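Long-range contacts in endoglucanase E-5 (Thermobifida fusca, PDB 2CKS), which hydrolyses internal beta-1,4-glucosidic linkages in cellulose, lichenin and cereal beta-D-glucans, the work of the family 5 catalytic domain described here: residues R29-H34 with W265-D270; I60-Y65 with L94-D99; P105-Y110 with N141-A146; S150-V155 with N192-S197. One frame throughout, in Å; residues are numbered along the deposited sequence. Where two conformers were deposited one is given.

Contact 1: R29-H34 with W265-D270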
loop_
_atom_site.group_PDB
_atom_site.type_symbol
_atom_site.label_atom_id
_atom_site.label_comp_id
_atom_site.label_asym_id
_atom_site.label_seq_id
_atom_site.Cartn_x
_atom_site.Cartn_y
_atom_site.Cartn_z
ATOM N N ARG A 29 -4.716 -9.344 -0.638
ATOM C CA ARG A 29 -3.656 -9.267 -1.631
ATOM C C ARG A 29 -4.137 -8.522 -2.851
ATOM O O ARG A 29 -5.263 -8.721 -3.315
ATOM C CB ARG A 29 -3.195 -10.659 -2.055
ATOM C CG ARG A 29 -2.785 -11.552 -0.888
ATOM C CD ARG A 29 -2.525 -12.990 -1.257
ATOM N NE ARG A 29 -3.674 -13.536 -1.967
ATOM C CZ ARG A 29 -3.618 -14.389 -2.979
ATOM N NH1 ARG A 29 -2.462 -14.873 -3.411
ATOM N NH2 ARG A 29 -4.748 -14.769 -3.552
ATOM N N GLY A 30 -3.276 -7.681 -3.409
ATOM C CA GLY A 30 -3.660 -6.895 -4.559
ATOM C C GLY A 30 -2.511 -6.114 -5.151
ATOM O O GLY A 30 -1.380 -6.562 -5.114
ATOM N N MET A 31 -2.833 -4.946 -5.699
ATOM C CA MET A 31 -1.900 -4.147 -6.463
ATOM C C MET A 31 -1.911 -2.715 -5.992
ATOM O O MET A 31 -2.944 -2.189 -5.585
ATOM C CB MET A 31 -2.318 -4.132 -7.937
ATOM C CG MET A 31 -2.156 -5.447 -8.674
ATOM S SD MET A 31 -0.433 -6.040 -8.709
ATOM C CE MET A 31 0.371 -4.686 -9.548
ATOM N N SER A 32 -0.752 -2.088 -6.086
ATOM C CA SER A 32 -0.610 -0.651 -5.951
ATOM C C SER A 32 -0.616 0.006 -7.315
ATOM O O SER A 32 0.034 -0.484 -8.233
ATOM C CB SER A 32 0.708 -0.311 -5.269
ATOM O OG SER A 32 0.807 1.088 -5.036
ATOM N N THR A 33 -1.330 1.114 -7.460
ATOM C CA THR A 33 -1.122 1.972 -8.618
ATOM C C THR A 33 0.266 2.574 -8.525
ATOM O O THR A 33 0.905 2.578 -7.464
ATOM C CB THR A 33 -2.147 3.135 -8.722
ATOM O OG1 THR A 33 -1.881 4.122 -7.715
ATOM C CG2 THR A 33 -3.577 2.652 -8.485
ATOM N N HIS A 34 0.733 3.096 -9.652
ATOM C CA HIS A 34 1.901 3.953 -9.647
ATOM C C HIS A 34 1.355 5.344 -9.319
ATOM O O HIS A 34 0.168 5.508 -9.026
ATOM C CB HIS A 34 2.603 3.884 -11.003
ATOM C CG HIS A 34 4.052 4.276 -10.971
ATOM N ND1 HIS A 34 5.000 3.650 -11.754
ATOM C CD2 HIS A 34 4.714 5.234 -10.279
ATOM C CE1 HIS A 34 6.181 4.203 -11.539
ATOM N NE2 HIS A 34 6.035 5.165 -10.647
ATOM N N TRP A 265 3.913 -3.347 -6.296
ATOM C CA TRP A 265 4.253 -2.199 -7.122
ATOM C C TRP A 265 4.607 -2.744 -8.505
ATOM O O TRP A 265 5.546 -3.531 -8.610
ATOM C CB TRP A 265 5.482 -1.541 -6.499
ATOM C CG TRP A 265 5.889 -0.213 -7.038
ATOM C CD1 TRP A 265 7.005 0.053 -7.767
ATOM C CD2 TRP A 265 5.241 1.054 -6.824
ATOM N NE1 TRP A 265 7.071 1.392 -8.061
ATOM C CE2 TRP A 265 6.005 2.029 -7.491
ATOM C CE3 TRP A 265 4.079 1.458 -6.155
ATOM C CZ2 TRP A 265 5.655 3.378 -7.498
ATOM C CZ3 TRP A 265 3.728 2.796 -6.169
ATOM C CH2 TRP A 265 4.521 3.740 -6.834
ATOM N N ASN A 266 3.894 -2.394 -9.575
ATOM C CA ASN A 266 2.731 -1.506 -9.594
ATOM C C ASN A 266 1.847 -1.814 -10.821
ATOM O O ASN A 266 2.291 -2.492 -11.756
ATOM C CB ASN A 266 3.191 -0.048 -9.631
ATOM C CG ASN A 266 4.019 0.272 -10.863
ATOM O OD1 ASN A 266 3.474 0.476 -11.949
ATOM N ND2 ASN A 266 5.346 0.287 -10.709
ATOM N N TYR A 267 0.615 -1.295 -10.798
ATOM C CA TYR A 267 -0.399 -1.490 -11.836
ATOM C C TYR A 267 -0.356 -0.325 -12.833
ATOM O O TYR A 267 -1.173 0.612 -12.775
ATOM C CB TYR A 267 -1.782 -1.576 -11.173
ATOM C CG TYR A 267 -2.839 -2.284 -11.984
ATOM C CD1 TYR A 267 -2.756 -3.657 -12.236
ATOM C CD2 TYR A 267 -3.933 -1.589 -12.487
ATOM C CE1 TYR A 267 -3.739 -4.314 -12.961
ATOM C CE2 TYR A 267 -4.919 -2.246 -13.227
ATOM C CZ TYR A 267 -4.813 -3.603 -13.459
ATOM O OH TYR A 267 -5.784 -4.239 -14.202
ATOM N N SER A 268 0.648 -0.352 -13.698
ATOM C CA SER A 268 0.850 0.673 -14.727
ATOM C C SER A 268 1.619 0.063 -15.885
ATOM O O SER A 268 2.076 -1.074 -15.805
ATOM C CB SER A 268 1.629 1.870 -14.181
ATOM O OG SER A 268 3.027 1.655 -14.242
ATOM N N ASP A 269 1.788 0.853 -16.940
ATOM C CA ASP A 269 2.607 0.465 -18.082
ATOM C C ASP A 269 3.890 1.295 -18.174
ATOM O O ASP A 269 4.399 1.556 -19.262
ATOM C CB ASP A 269 1.784 0.496 -19.376
ATOM C CG ASP A 269 1.436 1.895 -19.830
ATOM O OD1 ASP A 269 1.531 2.853 -19.028
ATOM O OD2 ASP A 269 1.047 2.115 -21.001
ATOM N N ASP A 270 4.423 1.673 -17.021
ATOM C CA ASP A 270 5.748 2.276 -16.943
ATOM C C ASP A 270 6.776 1.342 -17.585
ATOM O O ASP A 270 6.576 0.126 -17.636
ATOM C CB ASP A 270 6.115 2.536 -15.486
ATOM C CG ASP A 270 7.416 3.263 -15.343
ATOM O OD1 ASP A 270 8.242 2.812 -14.517
ATOM O OD2 ASP A 270 7.700 4.279 -16.016
HETATM O O HOH W 1 -1.019 3.301 -12.085
#
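S32 and Y267 share the direct backbone hydrogen bond of this contact: Y267 N donates a hydrogen bond to S32 O at 2.8 Å, in the carbonyl plane. A water extends the link, accepting from H34 N and donating to Y267 O. Among the aromatic groups, W265 sets CZ2 over one face of the H34 imidazole, 3.5 Å from H34 CD2, with the rings inclined at 52°; the stacked partner of H34 is F39. S32 OG lies at the indole edge, 3.5 Å from W265 CE3, while bonding to T33 O. The polar side chains are bonded in a chain beside H34: S268 OG donates to N266 OD1 (2.6 Å) and accepts from D270 N in an ST turn. D270 OD1, near the imidazole plane, is salt-bridged to R272. Apolar contact comes from M31, whose chain, bent at chi2 (-60°) and chi3, tucks CE 3.5 Å from N266 C; the M31 and Y267 side chains cross at about a right angle, CG nearest CD1. The peptide between W265 and N266 is cis. It lies where the last barrel strand, 262-265, ends beside the first, 29-32, and puts W265 close to E231, probably the nucleophile, as in the family 5 TIM-barrel active site.

Contact 2: I60-Y65 with L94-D99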
loop_
_atom_site.group_PDB
_atom_site.type_symbol
_atom_site.label_atom_id
_atom_site.label_comp_id
_atom_site.label_asym_id
_atom_site.label_seq_id
_atom_site.Cartn_x
_atom_site.Cartn_y
_atom_site.Cartn_z
ATOM N N ILE A 60 -6.755 -2.513 -3.612
ATOM C CA ILE A 60 -5.983 -1.623 -4.469
ATOM C C ILE A 60 -5.451 -0.498 -3.596
ATOM O O ILE A 60 -6.177 0.076 -2.783
ATOM C CB ILE A 60 -6.831 -1.064 -5.646
ATOM C CG1 ILE A 60 -5.954 -0.217 -6.584
ATOM C CG2 ILE A 60 -8.019 -0.258 -5.165
ATOM C CD1 ILE A 60 -6.604 0.144 -7.878
ATOM N N ARG A 61 -4.176 -0.198 -3.763
ATOM C CA ARG A 61 -3.566 0.941 -3.109
ATOM C C ARG A 61 -3.475 2.079 -4.114
ATOM O O ARG A 61 -2.909 1.921 -5.202
ATOM C CB ARG A 61 -2.198 0.540 -2.603
ATOM C CG ARG A 61 -1.352 1.648 -2.023
ATOM C CD ARG A 61 -0.033 1.069 -1.703
ATOM N NE ARG A 61 0.909 1.861 -0.943
ATOM C CZ ARG A 61 2.127 2.187 -1.370
ATOM N NH1 ARG A 61 2.541 1.931 -2.605
ATOM N NH2 ARG A 61 2.937 2.807 -0.549
ATOM N N LEU A 62 -4.060 3.217 -3.750
ATOM C CA LEU A 62 -4.066 4.408 -4.584
ATOM C C LEU A 62 -2.917 5.326 -4.176
ATOM O O LEU A 62 -2.978 5.989 -3.142
ATOM C CB LEU A 62 -5.409 5.126 -4.436
ATOM C CG LEU A 62 -6.647 4.274 -4.725
ATOM C CD1 LEU A 62 -7.912 5.046 -4.373
ATOM C CD2 LEU A 62 -6.680 3.820 -6.167
ATOM N N SER A 63 -1.860 5.349 -4.981
ATOM C CA SER A 63 -0.629 6.023 -4.616
ATOM C C SER A 63 -0.637 7.440 -5.152
ATOM O O SER A 63 -0.587 7.658 -6.359
ATOM C CB SER A 63 0.586 5.255 -5.136
ATOM O OG SER A 63 0.686 3.997 -4.481
ATOM N N MET A 64 -0.724 8.392 -4.240
ATOM C CA MET A 64 -0.724 9.804 -4.586
ATOM C C MET A 64 0.544 10.464 -4.063
ATOM O O MET A 64 0.669 10.743 -2.871
ATOM C CB MET A 64 -1.947 10.493 -3.986
ATOM C CG MET A 64 -2.078 11.976 -4.364
ATOM S SD MET A 64 -3.517 12.735 -3.623
ATOM C CE MET A 64 -2.949 12.889 -1.918
ATOM N N TYR A 65 1.495 10.699 -4.959
ATOM C CA TYR A 65 2.676 11.479 -4.633
ATOM C C TYR A 65 2.251 12.896 -4.267
ATOM O O TYR A 65 1.226 13.387 -4.728
ATOM C CB TYR A 65 3.625 11.566 -5.815
ATOM C CG TYR A 65 4.468 10.353 -6.114
ATOM C CD1 TYR A 65 3.897 9.173 -6.564
ATOM C CD2 TYR A 65 5.850 10.408 -5.991
ATOM C CE1 TYR A 65 4.668 8.076 -6.881
ATOM C CE2 TYR A 65 6.636 9.306 -6.303
ATOM C CZ TYR A 65 6.035 8.149 -6.748
ATOM O OH TYR A 65 6.797 7.045 -7.062
ATOM N N LEU A 94 -13.571 -3.876 -4.036
ATOM C CA LEU A 94 -12.197 -3.857 -3.538
ATOM C C LEU A 94 -12.024 -3.034 -2.274
ATOM O O LEU A 94 -12.634 -1.973 -2.123
ATOM C CB LEU A 94 -11.267 -3.259 -4.586
ATOM C CG LEU A 94 -11.223 -3.943 -5.944
ATOM C CD1 LEU A 94 -10.396 -3.096 -6.914
ATOM C CD2 LEU A 94 -10.666 -5.334 -5.784
ATOM N N TYR A 95 -11.167 -3.517 -1.385
ATOM C CA TYR A 95 -10.609 -2.675 -0.340
ATOM C C TYR A 95 -9.710 -1.649 -0.991
ATOM O O TYR A 95 -9.183 -1.867 -2.081
ATOM C CB TYR A 95 -9.850 -3.507 0.698
ATOM C CG TYR A 95 -10.818 -4.349 1.483
ATOM C CD1 TYR A 95 -11.139 -5.641 1.086
ATOM C CD2 TYR A 95 -11.459 -3.832 2.591
ATOM C CE1 TYR A 95 -12.062 -6.394 1.789
ATOM C CE2 TYR A 95 -12.388 -4.573 3.286
ATOM C CZ TYR A 95 -12.677 -5.848 2.895
ATOM O OH TYR A 95 -13.610 -6.603 3.570
ATOM N N VAL A 96 -9.567 -0.508 -0.338
ATOM C CA VAL A 96 -8.769 0.578 -0.879
ATOM C C VAL A 96 -7.823 1.087 0.177
ATOM O O VAL A 96 -8.250 1.349 1.303
ATOM C CB VAL A 96 -9.637 1.753 -1.309
ATOM C CG1 VAL A 96 -8.765 2.844 -1.936
ATOM C CG2 VAL A 96 -10.665 1.298 -2.283
ATOM N N ILE A 97 -6.548 1.222 -0.174
ATOM C CA ILE A 97 -5.600 1.933 0.666
ATOM C C ILE A 97 -5.370 3.302 0.063
ATOM O O ILE A 97 -4.980 3.409 -1.094
ATOM C CB ILE A 97 -4.266 1.196 0.744
ATOM C CG1 ILE A 97 -4.481 -0.203 1.305
ATOM C CG2 ILE A 97 -3.269 2.008 1.578
ATOM C CD1 ILE A 97 -3.248 -1.062 1.297
ATOM N N VAL A 98 -5.610 4.345 0.850
ATOM C CA VAL A 98 -5.335 5.707 0.430
ATOM C C VAL A 98 -3.914 6.021 0.861
ATOM O O VAL A 98 -3.634 6.133 2.057
ATOM C CB VAL A 98 -6.320 6.682 1.062
ATOM C CG1 VAL A 98 -6.004 8.127 0.660
ATOM C CG2 VAL A 98 -7.751 6.291 0.676
ATOM N N ASP A 99 -3.025 6.131 -0.120
ATOM C CA ASP A 99 -1.591 6.233 0.117
ATOM C C ASP A 99 -1.091 7.663 -0.095
ATOM O O ASP A 99 -0.985 8.155 -1.213
ATOM C CB ASP A 99 -0.847 5.238 -0.772
ATOM C CG ASP A 99 0.635 5.511 -0.864
ATOM O OD1 ASP A 99 1.219 5.156 -1.908
ATOM O OD2 ASP A 99 1.300 6.050 0.047
#
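I60 to M64 pair with Y95 to D99 as parallel strands, 21° apart in direction, through five backbone hydrogen bonds, from I60 N to Y95 O (2.9 Å) at one end to M64 N with D99 O (3.0 Å) at the other. I60, L62, V96 and V98 share one face of the sheet. There L62 CD1 presses on V96 CG1 at 3.4 Å, tighter than usual, and I60 CG2 reaches L94 CD1 at 4.1 Å. This apolar face is covered by helix 75-90, completing a beta-alpha-beta unit of the TIM barrel. R61, S63, I97 and D99 occupy the other face. R61 has CG anti to its N (chi1 174°) and runs extended to NE, crossing I97 and laying one face of its guanidinium against the D99 carboxylate. The two flat groups stack with planes 11° apart; D99 OD1 lies over the guanidinium centre, 3.2 Å from R61 NH2, a salt bridge of charges with no N-H directed at it. S63 OG donates to the anti lone pair of D99 OD1 at 2.9 Å, and H101 bonds that oxygen too. The N-H groups of R61 serve E135, E231, N138 and S32 instead. With a leucine in place of R61, the D99 carboxylate would probably lose its stacked positive charge, and E135 and E231 a cationic mate. W265 touches both R61 and S63.

Contact 3: P105-Y110 with N141-A146; sequences PGDPHY and NGVSWA
V143 turns its CB toward D107 and P108, and the two methyls divide the work. CG1 is anti to the carbonyl carbon (chi1 -66°); the V143 and D107 side chains cross at about a right angle, V143 CG1 lying 3.7 Å from both D107 CB and D107 CG. The other methyl, CG2, lies between the backbone N and the carbonyl carbon and points at P108 CD, 4.1 Å away. D107 is held in shape by its own segment: its OD1 accepts from H109 N at 2.9 Å in an Asx turn, the donor standing above the carboxylate plane. Two residues before the valine, the backbones join directly. N141 N donates to G106 O at 3.0 Å, approaching from above the carbonyl plane, 37° out of it, and not along a lone pair. The N141 amide folds back over G106, with ND2 3.4 Å from G106 CA; a CB on G106 would run into N141 OD1, which makes glycine fit here. N141 ND2 itself bonds to the carbonyl oxygens of E139 and L103. The contact thus ties the loop after strand 95-101 to the one after strand 132-135. S144 N-caps helix 145-162, and that helix backs the contact, I148 touching V143 and Y151 touching P108, while W175 of helix 173-176 lies against N141.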
loop_
_atom_site.group_PDB
_atom_site.type_symbol
_atom_site.label_atom_id
_atom_site.label_comp_id
_atom_site.label_asym_id
_atom_site.label_seq_id
_atom_site.Cartn_x
_atom_site.Cartn_y
_atom_site.Cartn_z
ATOM N N PRO A 105 10.752 15.249 -0.159
ATOM C CA PRO A 105 11.444 14.977 1.110
ATOM C C PRO A 105 10.938 13.772 1.912
ATOM O O PRO A 105 9.747 13.437 1.887
ATOM C CB PRO A 105 11.197 16.259 1.915
ATOM C CG PRO A 105 10.919 17.288 0.904
ATOM C CD PRO A 105 10.160 16.592 -0.189
ATOM N N GLY A 106 11.860 13.164 2.652
ATOM C CA GLY A 106 11.609 11.938 3.385
ATOM C C GLY A 106 11.063 12.102 4.792
ATOM O O GLY A 106 10.617 11.122 5.386
ATOM N N ASP A 107 11.100 13.317 5.332
ATOM C CA ASP A 107 10.527 13.569 6.647
ATOM C C ASP A 107 9.036 13.781 6.465
ATOM O O ASP A 107 8.635 14.756 5.824
ATOM C CB ASP A 107 11.143 14.825 7.268
ATOM C CG ASP A 107 10.610 15.115 8.666
ATOM O OD1 ASP A 107 9.622 14.476 9.102
ATOM O OD2 ASP A 107 11.121 15.990 9.398
ATOM N N PRO A 108 8.192 12.907 7.020
ATOM C CA PRO A 108 6.743 13.071 6.825
ATOM C C PRO A 108 6.227 14.419 7.320
ATOM O O PRO A 108 5.253 14.929 6.797
ATOM C CB PRO A 108 6.125 11.925 7.639
ATOM C CG PRO A 108 7.208 10.978 7.908
ATOM C CD PRO A 108 8.511 11.731 7.848
ATOM N N HIS A 109 6.886 15.009 8.312
ATOM C CA HIS A 109 6.424 16.294 8.818
ATOM C C HIS A 109 6.452 17.413 7.760
ATOM O O HIS A 109 5.682 18.371 7.848
ATOM C CB HIS A 109 7.222 16.726 10.054
ATOM C CG HIS A 109 6.448 17.618 10.974
ATOM N ND1 HIS A 109 6.100 18.909 10.635
ATOM C CD2 HIS A 109 5.959 17.408 12.218
ATOM C CE1 HIS A 109 5.422 19.452 11.629
ATOM N NE2 HIS A 109 5.322 18.563 12.601
ATOM N N TYR A 110 7.319 17.290 6.757
ATOM C CA TYR A 110 7.338 18.234 5.637
ATOM C C TYR A 110 5.952 18.420 5.004
ATOM O O TYR A 110 5.625 19.502 4.506
ATOM C CB TYR A 110 8.337 17.755 4.582
ATOM C CG TYR A 110 8.574 18.736 3.473
ATOM C CD1 TYR A 110 9.559 19.707 3.585
ATOM C CD2 TYR A 110 7.813 18.701 2.311
ATOM C CE1 TYR A 110 9.781 20.611 2.571
ATOM C CE2 TYR A 110 8.024 19.611 1.287
ATOM C CZ TYR A 110 9.013 20.561 1.422
ATOM O OH TYR A 110 9.224 21.475 0.408
ATOM N N ASN A 141 12.068 8.482 5.348
ATOM C CA ASN A 141 13.490 8.203 5.282
ATOM C C ASN A 141 14.296 9.381 5.813
ATOM O O ASN A 141 13.868 10.533 5.727
ATOM C CB ASN A 141 13.909 7.806 3.851
ATOM C CG ASN A 141 13.591 8.868 2.817
ATOM O OD1 ASN A 141 14.452 9.686 2.479
ATOM N ND2 ASN A 141 12.362 8.847 2.281
ATOM N N GLY A 142 15.444 9.056 6.397
ATOM C CA GLY A 142 16.328 10.045 6.988
ATOM C C GLY A 142 15.858 10.554 8.338
ATOM O O GLY A 142 16.401 11.535 8.846
ATOM N N VAL A 143 14.861 9.886 8.922
ATOM C CA VAL A 143 14.267 10.300 10.193
ATOM C C VAL A 143 14.238 9.154 11.208
ATOM O O VAL A 143 14.201 7.968 10.856
ATOM C CB VAL A 143 12.834 10.887 10.010
ATOM C CG1 VAL A 143 12.874 12.192 9.224
ATOM C CG2 VAL A 143 11.897 9.875 9.351
ATOM N N SER A 144 14.248 9.525 12.482
ATOM C CA SER A 144 14.196 8.560 13.564
ATOM C C SER A 144 12.810 7.952 13.670
ATOM O O SER A 144 11.819 8.548 13.231
ATOM C CB SER A 144 14.532 9.232 14.893
ATOM O OG SER A 144 13.530 10.164 15.251
ATOM N N TRP A 145 12.742 6.784 14.294
ATOM C CA TRP A 145 11.454 6.180 14.608
ATOM C C TRP A 145 10.617 7.082 15.516
ATOM O O TRP A 145 9.418 7.247 15.295
ATOM C CB TRP A 145 11.595 4.779 15.216
ATOM C CG TRP A 145 10.261 4.303 15.694
ATOM C CD1 TRP A 145 9.889 4.073 16.970
ATOM C CD2 TRP A 145 9.088 4.096 14.892
ATOM N NE1 TRP A 145 8.562 3.718 17.027
ATOM C CE2 TRP A 145 8.048 3.727 15.759
ATOM C CE3 TRP A 145 8.811 4.191 13.522
ATOM C CZ2 TRP A 145 6.761 3.445 15.309
ATOM C CZ3 TRP A 145 7.535 3.918 13.078
ATOM C CH2 TRP A 145 6.525 3.551 13.966
ATOM N N ALA A 146 11.231 7.697 16.526
ATOM C CA ALA A 146 10.476 8.598 17.404
ATOM C C ALA A 146 9.783 9.737 16.652
ATOM O O ALA A 146 8.684 10.139 17.018
ATOM C CB ALA A 146 11.357 9.150 18.515
#

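Contact 4: S150-V155 with N192-S197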
loop_
_atom_site.group_PDB
_atom_site.type_symbol
_atom_site.label_atom_id
_atom_site.label_comp_id
_atom_site.label_asym_id
_atom_site.label_seq_id
_atom_site.Cartn_x
_atom_site.Cartn_y
_atom_site.Cartn_z
ATOM N N SER A 150 5.760 10.450 16.388
ATOM C CA SER A 150 5.136 11.725 16.735
ATOM C C SER A 150 4.339 12.292 15.555
ATOM O O SER A 150 3.301 12.906 15.759
ATOM C CB SER A 150 6.164 12.737 17.258
ATOM O OG SER A 150 7.180 12.999 16.310
ATOM N N TYR A 151 4.806 12.059 14.327
ATOM C CA TYR A 151 4.056 12.453 13.137
ATOM C C TYR A 151 2.729 11.705 13.111
ATOM O O TYR A 151 1.679 12.302 12.892
ATOM C CB TYR A 151 4.849 12.152 11.854
ATOM C CG TYR A 151 3.998 12.180 10.599
ATOM C CD1 TYR A 151 3.668 13.384 9.974
ATOM C CD2 TYR A 151 3.500 11.008 10.047
ATOM C CE1 TYR A 151 2.878 13.405 8.826
ATOM C CE2 TYR A 151 2.700 11.026 8.922
ATOM C CZ TYR A 151 2.396 12.215 8.311
ATOM O OH TYR A 151 1.609 12.186 7.174
ATOM N N ALA A 152 2.785 10.394 13.339
ATOM C CA ALA A 152 1.605 9.544 13.293
ATOM C C ALA A 152 0.592 10.018 14.325
ATOM O O ALA A 152 -0.598 10.081 14.064
ATOM C CB ALA A 152 1.982 8.073 13.542
ATOM N N GLU A 153 1.088 10.418 15.488
ATOM C CA GLU A 153 0.224 10.839 16.584
ATOM C C GLU A 153 -0.392 12.231 16.347
ATOM O O GLU A 153 -1.365 12.598 17.006
ATOM C CB GLU A 153 0.994 10.721 17.907
ATOM C CG GLU A 153 1.230 9.250 18.248
ATOM C CD GLU A 153 2.157 8.983 19.414
ATOM O OE1 GLU A 153 2.276 7.789 19.779
ATOM O OE2 GLU A 153 2.752 9.929 19.974
ATOM N N GLU A 154 0.154 12.983 15.392
ATOM C CA GLU A 154 -0.444 14.242 14.925
ATOM C C GLU A 154 -1.551 14.018 13.879
ATOM O O GLU A 154 -2.545 14.734 13.865
ATOM C CB GLU A 154 0.640 15.184 14.356
ATOM C CG GLU A 154 1.643 15.670 15.396
ATOM C CD GLU A 154 2.819 16.445 14.823
ATOM O OE1 GLU A 154 3.743 15.843 14.250
ATOM O OE2 GLU A 154 2.822 17.666 14.949
ATOM N N VAL A 155 -1.388 13.024 13.004
ATOM C CA VAL A 155 -2.333 12.801 11.906
ATOM C C VAL A 155 -3.481 11.884 12.313
ATOM O O VAL A 155 -4.616 12.099 11.908
ATOM C CB VAL A 155 -1.621 12.209 10.664
ATOM C CG1 VAL A 155 -2.610 11.923 9.538
ATOM C CG2 VAL A 155 -0.556 13.159 10.187
ATOM N N ASN A 192 8.531 1.186 21.337
ATOM C CA ASN A 192 7.957 2.527 21.368
ATOM C C ASN A 192 6.841 2.640 20.320
ATOM O O ASN A 192 6.969 3.365 19.346
ATOM C CB ASN A 192 9.066 3.557 21.095
ATOM C CG ASN A 192 8.628 4.984 21.345
ATOM O OD1 ASN A 192 7.628 5.233 22.019
ATOM N ND2 ASN A 192 9.394 5.936 20.808
ATOM N N PRO A 193 5.750 1.907 20.506
ATOM C CA PRO A 193 4.726 1.817 19.463
ATOM C C PRO A 193 3.887 3.086 19.361
ATOM O O PRO A 193 3.820 3.873 20.313
ATOM C CB PRO A 193 3.882 0.625 19.911
ATOM C CG PRO A 193 4.012 0.618 21.379
ATOM C CD PRO A 193 5.403 1.099 21.691
ATOM N N VAL A 194 3.272 3.290 18.204
ATOM C CA VAL A 194 2.294 4.359 18.050
ATOM C C VAL A 194 1.184 4.114 19.086
ATOM O O VAL A 194 0.706 2.990 19.220
ATOM C CB VAL A 194 1.737 4.391 16.614
ATOM C CG1 VAL A 194 0.556 5.352 16.503
ATOM C CG2 VAL A 194 2.832 4.776 15.640
ATOM N N ASN A 195 0.816 5.168 19.816
ATOM C CA ASN A 195 -0.163 5.100 20.910
ATOM C C ASN A 195 -1.579 5.210 20.346
ATOM O O ASN A 195 -2.301 6.170 20.587
ATOM C CB ASN A 195 0.117 6.210 21.947
ATOM C CG ASN A 195 -0.698 6.054 23.234
ATOM O OD1 ASN A 195 -0.616 5.035 23.932
ATOM N ND2 ASN A 195 -1.471 7.084 23.564
ATOM N N ALA A 196 -1.935 4.226 19.541
ATOM C CA ALA A 196 -3.267 4.076 18.994
ATOM C C ALA A 196 -3.407 2.617 18.646
ATOM O O ALA A 196 -2.411 1.902 18.494
ATOM C CB ALA A 196 -3.455 4.927 17.759
ATOM N N SER A 197 -4.645 2.177 18.537
ATOM C CA SER A 197 -4.924 0.828 18.113
ATOM C C SER A 197 -5.652 0.846 16.779
ATOM O O SER A 197 -5.898 1.904 16.190
ATOM C CB SER A 197 -5.708 0.107 19.188
ATOM O OG SER A 197 -4.894 0.003 20.341
#
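E153 and N195 hold their carboxylate and amide planes 78° apart, but the amide makes no part of the contact, and it is the backbone of N195 that gives the bond. N195 N reaches E153 OE1 at 3.0 Å, coming in on the anti side of that oxygen and only 16° out of the carboxylate plane, with a fairly straight N-H. N195 CB follows it in, 3.4 Å from E153 OE1. Within the helix, the Y151 ring carries V155 CG2 over one face, towards the rim. E153 gets across because CG is anti to the carbonyl carbon (chi1 -69°) and the chain beyond is extended, so the carboxylate reaches across to the loop. K149, one turn earlier, forms a salt bridge to the same OE1 and also bonds P193 O, so a single lysine grips both sides. If an alanine stood in place of E153, N195 N would probably be left without its acceptor and K149 without its carboxylate mate, leaving that loop held less firmly to the helix. Beneath this polar layer A152 CB meets V194 CG2 at 4.0 Å, a small apolar patch that I156 extends on the valine. N195 is the centre of an inverse gamma turn, closed by a weak bond from A196 N to V194 O; the Y201 hydroxyl bonds V194 N. Far from the catalytic residues, this is a peripheral joint of the (beta/alpha)8 barrel, where an outer helix, 145-162, fastens the connection running from helix 187-191 into strand 199-206.

In the fold
Contacts 1 and 2 sit side by side in the barrel wall, centres 10 Å apart, because strands 29-32 and 59-65 are neighbours: T33 N lies 2.9 Å from R61 O and M31 O lies 3.0 Å from R61 N, both probable hydrogen bonds. Both border the active site, the R61 side chain about 3 Å and that of W265 about 4 Å from that of E231, which binds zinc together with E139. Contact 3 lies near E139, the probable proton donor, N141 being about 5 Å from it between side chains. It shares helix 145-162 with contact 4, where W145 NE1 is 2.8 Å from N192 O. Contacts 1 and 4 lie on opposite sides of the chain's centre, 28 Å apart between centres.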